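Local coordinates for protein possible glutathione S-transferase (Rhodopseudomonas palustris, PDB 3M8N) that probably acts as a glutathione transferase, joining glutathione to electrophilic substrates, at residues H170-Q174 with C175-L179; Y112-L115 with C116-G120; V185-W188 with L189-E193. All coordinates share one frame; numbering follows the deposited sequence.

Contact 1. Residues H170-Q174 with C175-L179; sequences HVADQ and CDFDL
Ala172 O takes two backbone N-H groups from the chain that follows it. The firm bond comes from Cys175 N at 2.7 Å. It reaches the oxygen from above the carbonyl plane, with a C=O...N angle of 132°. The second, from Phe177 N at 3.4 Å, is weak. Within 170-174, Gln174 N bonds to Val171 O, so successive bonds three residues apart make a short 3-10 turn in the loop after helix 160-169. A CA-H...O contact adds to them: Asp173 CA lies 3.1 Å from Phe177 O and the hydrogen points almost straight at it.

The apolar contacts centre on the methyl of Ala172. Its CB meets Leu179 CD1 at 3.8 Å and Phe177 CB at 4.0 Å. Leu179 CD1 also lies against Asp173 CB, so one methyl touches two successive residues of the turn. Phe177 CG stands anti to its carbonyl carbon, beside the backbone N (chi1 -70°), which brings the ring edge to Ala172 O. Beyond the turn this ring meets Tyr137 edge-to-face and packs on Leu133 and Leu140 of helix 129-146.

The Asp176 carboxylate forms a salt bridge with Arg122. Backbone bonds therefore set the bend, the Ala172, Phe177 and Leu179 side chains pack together across it, and the Asp176 carboxylate pairs with another part of the domain.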
loop_
_atom_site.group_PDB
_atom_site.type_symbol
_atom_site.label_atom_id
_atom_site.label_comp_id
_atom_site.label_asym_id
_atom_site.label_seq_id
_atom_site.Cartn_x
_atom_site.Cartn_y
_atom_site.Cartn_z
ATOM N N HIS A 170 -3.692 -5.850 15.620
ATOM C CA HIS A 170 -3.866 -6.766 16.691
ATOM C C HIS A 170 -2.845 -6.574 17.776
ATOM O O HIS A 170 -3.022 -7.084 18.887
ATOM C CB HIS A 170 -3.853 -8.210 16.201
ATOM C CG HIS A 170 -2.499 -8.833 16.162
ATOM N ND1 HIS A 170 -1.569 -8.543 15.193
ATOM C CD2 HIS A 170 -1.925 -9.758 16.960
ATOM C CE1 HIS A 170 -0.471 -9.234 15.409
ATOM N NE2 HIS A 170 -0.664 -9.992 16.470
ATOM N N VAL A 171 -1.778 -5.868 17.485
ATOM C CA VAL A 171 -0.817 -5.591 18.540
ATOM C C VAL A 171 -0.921 -4.166 19.096
ATOM O O VAL A 171 -0.141 -3.809 19.939
ATOM C CB VAL A 171 0.643 -5.805 18.096
ATOM C CG1 VAL A 171 0.969 -7.227 17.929
ATOM C CG2 VAL A 171 0.956 -5.043 16.820
ATOM N N ALA A 172 -1.872 -3.366 18.639
ATOM C CA ALA A 172 -1.946 -1.966 19.015
ATOM C C ALA A 172 -2.041 -1.739 20.527
ATOM O O ALA A 172 -1.221 -1.038 21.060
ATOM C CB ALA A 172 -3.055 -1.288 18.322
ATOM N N ASP A 173 -3.009 -2.347 21.207
ATOM C CA ASP A 173 -3.120 -2.284 22.680
ATOM C C ASP A 173 -1.849 -2.720 23.444
ATOM O O ASP A 173 -1.719 -2.437 24.623
ATOM C CB ASP A 173 -4.389 -3.030 23.207
ATOM C CG ASP A 173 -4.286 -4.592 23.107
ATOM O OD1 ASP A 173 -5.170 -5.225 22.491
ATOM O OD2 ASP A 173 -3.345 -5.219 23.640
ATOM N N GLN A 174 -0.914 -3.394 22.786
ATOM C CA GLN A 174 0.335 -3.731 23.429
ATOM C C GLN A 174 1.320 -2.617 23.222
ATOM O O GLN A 174 2.392 -2.632 23.793
ATOM C CB GLN A 174 0.925 -5.048 22.920
ATOM C CG GLN A 174 0.232 -6.257 23.457
ATOM C CD GLN A 174 0.321 -7.419 22.505
ATOM O OE1 GLN A 174 1.424 -7.790 22.093
ATOM N NE2 GLN A 174 -0.843 -7.994 22.112
ATOM N N CYS A 175 0.979 -1.622 22.437
ATOM C CA CYS A 175 1.981 -0.649 22.126
ATOM C C CYS A 175 1.498 0.774 22.341
ATOM O O CYS A 175 1.849 1.656 21.581
ATOM C CB CYS A 175 2.574 -0.914 20.713
ATOM S SG CYS A 175 1.539 -0.530 19.207
ATOM N N ASP A 176 0.677 0.968 23.377
ATOM C CA ASP A 176 0.296 2.275 23.896
ATOM C C ASP A 176 -0.995 2.776 23.333
ATOM O O ASP A 176 -1.329 3.935 23.519
ATOM C CB ASP A 176 1.350 3.339 23.599
ATOM C CG ASP A 176 2.508 3.358 24.601
ATOM O OD1 ASP A 176 2.748 2.392 25.357
ATOM O OD2 ASP A 176 3.205 4.396 24.617
ATOM N N PHE A 177 -1.708 1.928 22.604
ATOM C CA PHE A 177 -3.032 2.287 22.167
ATOM C C PHE A 177 -4.024 1.614 23.123
ATOM O O PHE A 177 -3.792 0.545 23.645
ATOM C CB PHE A 177 -3.271 1.844 20.724
ATOM C CG PHE A 177 -2.506 2.612 19.705
ATOM C CD1 PHE A 177 -3.076 3.668 19.046
ATOM C CD2 PHE A 177 -1.240 2.259 19.374
ATOM C CE1 PHE A 177 -2.363 4.380 18.122
ATOM C CE2 PHE A 177 -0.516 2.979 18.428
ATOM C CZ PHE A 177 -1.079 4.016 17.815
ATOM N N ASP A 178 -5.147 2.257 23.336
ATOM C CA ASP A 178 -6.147 1.740 24.239
ATOM C C ASP A 178 -7.325 1.534 23.352
ATOM O O ASP A 178 -7.864 2.484 22.784
ATOM C CB ASP A 178 -6.403 2.746 25.403
ATOM C CG ASP A 178 -7.690 2.466 26.236
ATOM O OD1 ASP A 178 -8.257 1.340 26.213
ATOM O OD2 ASP A 178 -8.117 3.414 26.952
ATOM N N LEU A 179 -7.710 0.268 23.235
ATOM C CA LEU A 179 -8.727 -0.117 22.284
ATOM C C LEU A 179 -10.140 -0.229 22.857
ATOM O O LEU A 179 -11.080 -0.625 22.151
ATOM C CB LEU A 179 -8.269 -1.390 21.572
ATOM C CG LEU A 179 -7.501 -1.066 20.276
ATOM C CD1 LEU A 179 -6.040 -0.763 20.597
ATOM C CD2 LEU A 179 -7.589 -2.216 19.264
#

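Contact 2. Residues Y112-L115 with C116-G120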
loop_
_atom_site.group_PDB
_atom_site.type_symbol
_atom_site.label_atom_id
_atom_site.label_comp_id
_atom_site.label_asym_id
_atom_site.label_seq_id
_atom_site.Cartn_x
_atom_site.Cartn_y
_atom_site.Cartn_z
ATOM N N TYR A 112 4.696 -0.138 17.333
ATOM C CA TYR A 112 5.054 -1.532 17.601
ATOM C C TYR A 112 6.551 -1.790 17.503
ATOM O O TYR A 112 7.165 -2.483 18.324
ATOM C CB TYR A 112 4.290 -2.491 16.651
ATOM C CG TYR A 112 4.763 -3.925 16.766
ATOM C CD1 TYR A 112 4.365 -4.724 17.834
ATOM C CD2 TYR A 112 5.643 -4.462 15.826
ATOM C CE1 TYR A 112 4.808 -6.011 17.964
ATOM C CE2 TYR A 112 6.103 -5.754 15.940
ATOM C CZ TYR A 112 5.683 -6.517 17.020
ATOM O OH TYR A 112 6.144 -7.785 17.151
ATOM N N PHE A 113 7.154 -1.274 16.449
ATOM C CA PHE A 113 8.535 -1.618 16.211
ATOM C C PHE A 113 9.380 -1.045 17.328
ATOM O O PHE A 113 10.200 -1.751 17.921
ATOM C CB PHE A 113 9.008 -1.087 14.847
ATOM C CG PHE A 113 10.430 -1.416 14.554
ATOM C CD1 PHE A 113 10.779 -2.688 14.105
ATOM C CD2 PHE A 113 11.431 -0.477 14.758
ATOM C CE1 PHE A 113 12.118 -3.014 13.851
ATOM C CE2 PHE A 113 12.764 -0.779 14.507
ATOM C CZ PHE A 113 13.115 -2.037 14.046
ATOM N N TRP A 114 9.167 0.246 17.577
ATOM C CA TRP A 114 10.017 1.031 18.495
ATOM C C TRP A 114 9.701 0.762 19.950
ATOM O O TRP A 114 10.608 0.536 20.733
ATOM C CB TRP A 114 9.969 2.542 18.156
ATOM C CG TRP A 114 10.667 2.806 16.879
ATOM C CD1 TRP A 114 10.101 3.046 15.659
ATOM C CD2 TRP A 114 12.074 2.802 16.676
ATOM N NE1 TRP A 114 11.079 3.184 14.708
ATOM C CE2 TRP A 114 12.300 3.046 15.314
ATOM C CE3 TRP A 114 13.168 2.620 17.524
ATOM C CZ2 TRP A 114 13.565 3.124 14.779
ATOM C CZ3 TRP A 114 14.427 2.701 16.997
ATOM C CH2 TRP A 114 14.621 2.958 15.631
ATOM N N LEU A 115 8.409 0.712 20.271
ATOM C CA LEU A 115 7.992 0.512 21.650
ATOM C C LEU A 115 7.994 -0.937 22.101
ATOM O O LEU A 115 8.121 -1.213 23.269
ATOM C CB LEU A 115 6.639 1.156 21.930
ATOM C CG LEU A 115 6.501 2.611 21.546
ATOM C CD1 LEU A 115 5.131 3.141 21.980
ATOM C CD2 LEU A 115 7.684 3.501 22.064
ATOM N N CYS A 116 7.847 -1.870 21.186
ATOM C CA CYS A 116 7.748 -3.271 21.586
ATOM C C CYS A 116 8.923 -4.083 21.109
ATOM O O CYS A 116 9.292 -5.038 21.769
ATOM C CB CYS A 116 6.412 -3.976 21.182
ATOM S SG CYS A 116 4.752 -3.197 21.587
ATOM N N LEU A 117 9.530 -3.737 19.986
ATOM C CA LEU A 117 10.551 -4.634 19.444
ATOM C C LEU A 117 12.023 -4.233 19.677
ATOM O O LEU A 117 12.871 -5.071 19.975
ATOM C CB LEU A 117 10.248 -4.840 17.971
ATOM C CG LEU A 117 10.717 -6.047 17.188
ATOM C CD1 LEU A 117 10.311 -7.333 17.882
ATOM C CD2 LEU A 117 10.067 -5.935 15.816
ATOM N N VAL A 118 12.322 -2.952 19.503
ATOM C CA VAL A 118 13.674 -2.445 19.667
ATOM C C VAL A 118 13.953 -2.236 21.120
ATOM O O VAL A 118 13.240 -1.481 21.789
ATOM C CB VAL A 118 13.804 -1.111 19.000
ATOM C CG1 VAL A 118 15.054 -0.415 19.440
ATOM C CG2 VAL A 118 13.811 -1.305 17.511
ATOM N N LYS A 119 14.980 -2.912 21.623
ATOM C CA LYS A 119 15.323 -2.819 23.048
ATOM C C LYS A 119 15.674 -1.354 23.410
ATOM O O LYS A 119 16.438 -0.717 22.696
ATOM C CB LYS A 119 16.446 -3.802 23.388
ATOM C CG LYS A 119 16.411 -4.309 24.793
ATOM C CD LYS A 119 17.816 -4.307 25.377
ATOM C CE LYS A 119 17.884 -3.476 26.658
ATOM N NZ LYS A 119 17.075 -4.075 27.753
ATOM N N GLY A 120 15.063 -0.812 24.471
ATOM C CA GLY A 120 15.148 0.620 24.779
ATOM C C GLY A 120 14.802 1.583 23.650
ATOM O O GLY A 120 15.434 2.625 23.506
#
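Phe113 and Val118 meet where helix 87-117 of the all-alpha GST C-terminal domain ends, its last turn widened to a pi-type turn. The ring is the bump and two residues of the next turn form the hollow. Val118 CG2 lies obliquely against the ring, 3.2 Å from Phe113 CE2. Leu117 CD2 also approaches obliquely, 3.7 Å from Phe113 CD1. Phe113 CG stands anti to its backbone N (chi1 180°), which swings the ring toward these two methyls. Replacing Phe113 by an alanine would probably open a gap beside Val118 CG2 and Leu117 CD2 and leave both branches freer to turn.

Val118 CG2 touches two rings: besides Phe113 it meets CE3 of the Trp114 indole. Val118 runs alongside this indole, with CG1 4.0 Å from Trp114 CZ3. The indole also meets Trp132, at a small angle between the ring planes.

Tyr112 shapes the inner side. Leu117 CD2 reaches its CE2, while Cys116 CB lies 4.0 Å from Tyr112 CD1. Cys116 SG makes an oblique sulfur-aromatic contact with this ring. The phenol is held further out, by a hydrogen bond from Tyr112 OH to Arg11 O.

The backbone closes the turn at Phe113 O, which accepts both Leu117 N and Val118 N, the latter at 2.9 Å and nearly along the C=O axis.

Contact 3. Residues V185-W188 with L189-E193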
loop_
_atom_site.group_PDB
_atom_site.type_symbol
_atom_site.label_atom_id
_atom_site.label_comp_id
_atom_site.label_asym_id
_atom_site.label_seq_id
_atom_site.Cartn_x
_atom_site.Cartn_y
_atom_site.Cartn_z
ATOM N N VAL A 185 -14.095 -2.577 16.258
ATOM C CA VAL A 185 -12.761 -3.037 15.925
ATOM C C VAL A 185 -12.464 -4.289 16.645
ATOM O O VAL A 185 -11.934 -5.201 16.084
ATOM C CB VAL A 185 -11.628 -1.953 16.139
ATOM C CG1 VAL A 185 -10.241 -2.562 16.026
ATOM C CG2 VAL A 185 -11.754 -0.860 15.106
ATOM N N ASN A 186 -12.793 -4.326 17.912
ATOM C CA ASN A 186 -12.421 -5.451 18.703
ATOM C C ASN A 186 -13.214 -6.709 18.349
ATOM O O ASN A 186 -12.715 -7.818 18.457
ATOM C CB ASN A 186 -12.634 -5.085 20.169
ATOM C CG ASN A 186 -11.585 -4.067 20.729
ATOM O OD1 ASN A 186 -11.970 -3.011 21.259
ATOM N ND2 ASN A 186 -10.287 -4.418 20.682
ATOM N N ALA A 187 -14.454 -6.533 17.920
ATOM C CA ALA A 187 -15.300 -7.655 17.492
ATOM C C ALA A 187 -14.746 -8.251 16.212
ATOM O O ALA A 187 -14.717 -9.472 16.036
ATOM C CB ALA A 187 -16.778 -7.195 17.274
ATOM N N TRP A 188 -14.289 -7.355 15.334
ATOM C CA TRP A 188 -13.576 -7.716 14.089
ATOM C C TRP A 188 -12.286 -8.549 14.329
ATOM O O TRP A 188 -12.085 -9.614 13.736
ATOM C CB TRP A 188 -13.328 -6.452 13.228
ATOM C CG TRP A 188 -12.444 -6.722 12.066
ATOM C CD1 TRP A 188 -12.790 -7.302 10.904
ATOM C CD2 TRP A 188 -11.055 -6.468 11.991
ATOM N NE1 TRP A 188 -11.706 -7.410 10.073
ATOM C CE2 TRP A 188 -10.621 -6.895 10.720
ATOM C CE3 TRP A 188 -10.132 -5.901 12.867
ATOM C CZ2 TRP A 188 -9.300 -6.784 10.303
ATOM C CZ3 TRP A 188 -8.837 -5.766 12.446
ATOM C CH2 TRP A 188 -8.432 -6.223 11.165
ATOM N N LEU A 189 -11.458 -8.120 15.269
ATOM C CA LEU A 189 -10.269 -8.894 15.638
ATOM C C LEU A 189 -10.609 -10.266 16.056
ATOM O O LEU A 189 -9.935 -11.195 15.645
ATOM C CB LEU A 189 -9.459 -8.208 16.755
ATOM C CG LEU A 189 -8.883 -6.819 16.490
ATOM C CD1 LEU A 189 -8.596 -6.079 17.796
ATOM C CD2 LEU A 189 -7.646 -6.973 15.637
ATOM N N ARG A 190 -11.640 -10.404 16.892
ATOM C CA ARG A 190 -12.085 -11.723 17.343
ATOM C C ARG A 190 -12.638 -12.496 16.192
ATOM O O ARG A 190 -12.419 -13.667 16.129
ATOM C CB ARG A 190 -13.100 -11.668 18.520
ATOM C CG ARG A 190 -12.443 -11.330 19.923
ATOM C CD ARG A 190 -13.406 -11.305 21.210
ATOM N NE ARG A 190 -14.486 -10.312 21.065
ATOM C CZ ARG A 190 -14.463 -9.041 21.502
ATOM N NH1 ARG A 190 -13.420 -8.554 22.184
ATOM N NH2 ARG A 190 -15.493 -8.255 21.242
ATOM N N ARG A 191 -13.340 -11.863 15.257
ATOM C CA ARG A 191 -13.875 -12.587 14.108
ATOM C C ARG A 191 -12.762 -13.192 13.257
ATOM O O ARG A 191 -12.814 -14.352 12.842
ATOM C CB ARG A 191 -14.666 -11.596 13.318
ATOM C CG ARG A 191 -15.650 -12.145 12.420
ATOM C CD ARG A 191 -16.429 -11.001 11.742
ATOM N NE ARG A 191 -17.340 -10.361 12.667
ATOM C CZ ARG A 191 -17.307 -9.102 13.109
ATOM N NH1 ARG A 191 -16.420 -8.217 12.706
ATOM N NH2 ARG A 191 -18.218 -8.724 14.002
ATOM N N VAL A 192 -11.722 -12.421 13.039
ATOM C CA VAL A 192 -10.522 -12.885 12.378
ATOM C C VAL A 192 -9.829 -14.014 13.094
ATOM O O VAL A 192 -9.485 -15.011 12.506
ATOM C CB VAL A 192 -9.516 -11.721 12.101
ATOM C CG1 VAL A 192 -8.255 -12.270 11.517
ATOM C CG2 VAL A 192 -10.132 -10.776 11.148
ATOM N N GLU A 193 -9.605 -13.856 14.375
ATOM C CA GLU A 193 -9.105 -14.959 15.185
ATOM C C GLU A 193 -9.939 -16.254 15.206
ATOM O O GLU A 193 -9.405 -17.240 15.559
ATOM C CB GLU A 193 -8.775 -14.483 16.595
ATOM C CG GLU A 193 -7.913 -13.297 16.587
ATOM C CD GLU A 193 -8.048 -12.449 17.765
ATOM O OE1 GLU A 193 -8.887 -12.708 18.642
ATOM O OE2 GLU A 193 -7.297 -11.483 17.840
#
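Trp188 and Val192 lie side by side one turn apart on helix 183-193, pointing the same way. Trp188 CB lies 3.6 Å from Arg191 NH1, whose guanidinium comes in at the edge of the indole and is turned 49° from the ring plane. With CG anti to the backbone N, beside the carbonyl carbon (chi1 172°), CG and CD2 run past Leu189 N, which approaches obliquely. Further along the six-membered ring, CE3 and CZ3 meet Leu189, whose CD2 is 3.6 Å from Trp188 CZ3. On the five-membered side, NE1 and CE2 have Val192 CG2 over one face. This is a CH-pi contact, with the methyl 4.1 Å from the centroid of the five-membered ring of Trp188. The polar tip is satisfied elsewhere: Trp188 NE1 gives its hydrogen to Asp162 OD1 on helix 160-169. Phe153 meets the indole edge-to-face, and Leu165 and Met143 pack on it from two other helices.

The two arginines fold back along the helix. Each bends at chi3 and lays a face of its guanidinium over a backbone carbonyl: Arg190 CZ is 3.7 Å from Asn186 O, and Arg191 covers Ala187 O. Those same oxygens accept Arg190 N and Arg191 N. Arg191 NH2 also makes a weak, long ion pair with Asp151.

Val185 O to Leu189 N and Trp188 O to Val192 N, the latter at 2.9 Å, belong to the same i to i+4 series, which Glu193 N to Leu189 O continues. The arrangement is that of an amphipathic alpha-helix, with one side set into the helical bundle of the GST C-terminal domain.

All three contacts lie in the helical C-terminal domain. Along the chain they come in the order 2, 1, 3. Contact 2 is the end of helix 87-117, contact 1 the loop after helix 160-169, and contact 3 belongs to helix 183-193. Contact 1 lies between the others and touches both, with centres 13 Å from contact 2 and 14 Å from contact 3. Cys175 packs on Cys116, though no disulfide is present here; one joining them has been seen in another structure of this protein. Leu179 reaches Val185 and Leu189. Contacts 2 and 3 stay about 12 Å apart at their nearest atoms. The 170-179 loop thus joins two separate helices of the domain.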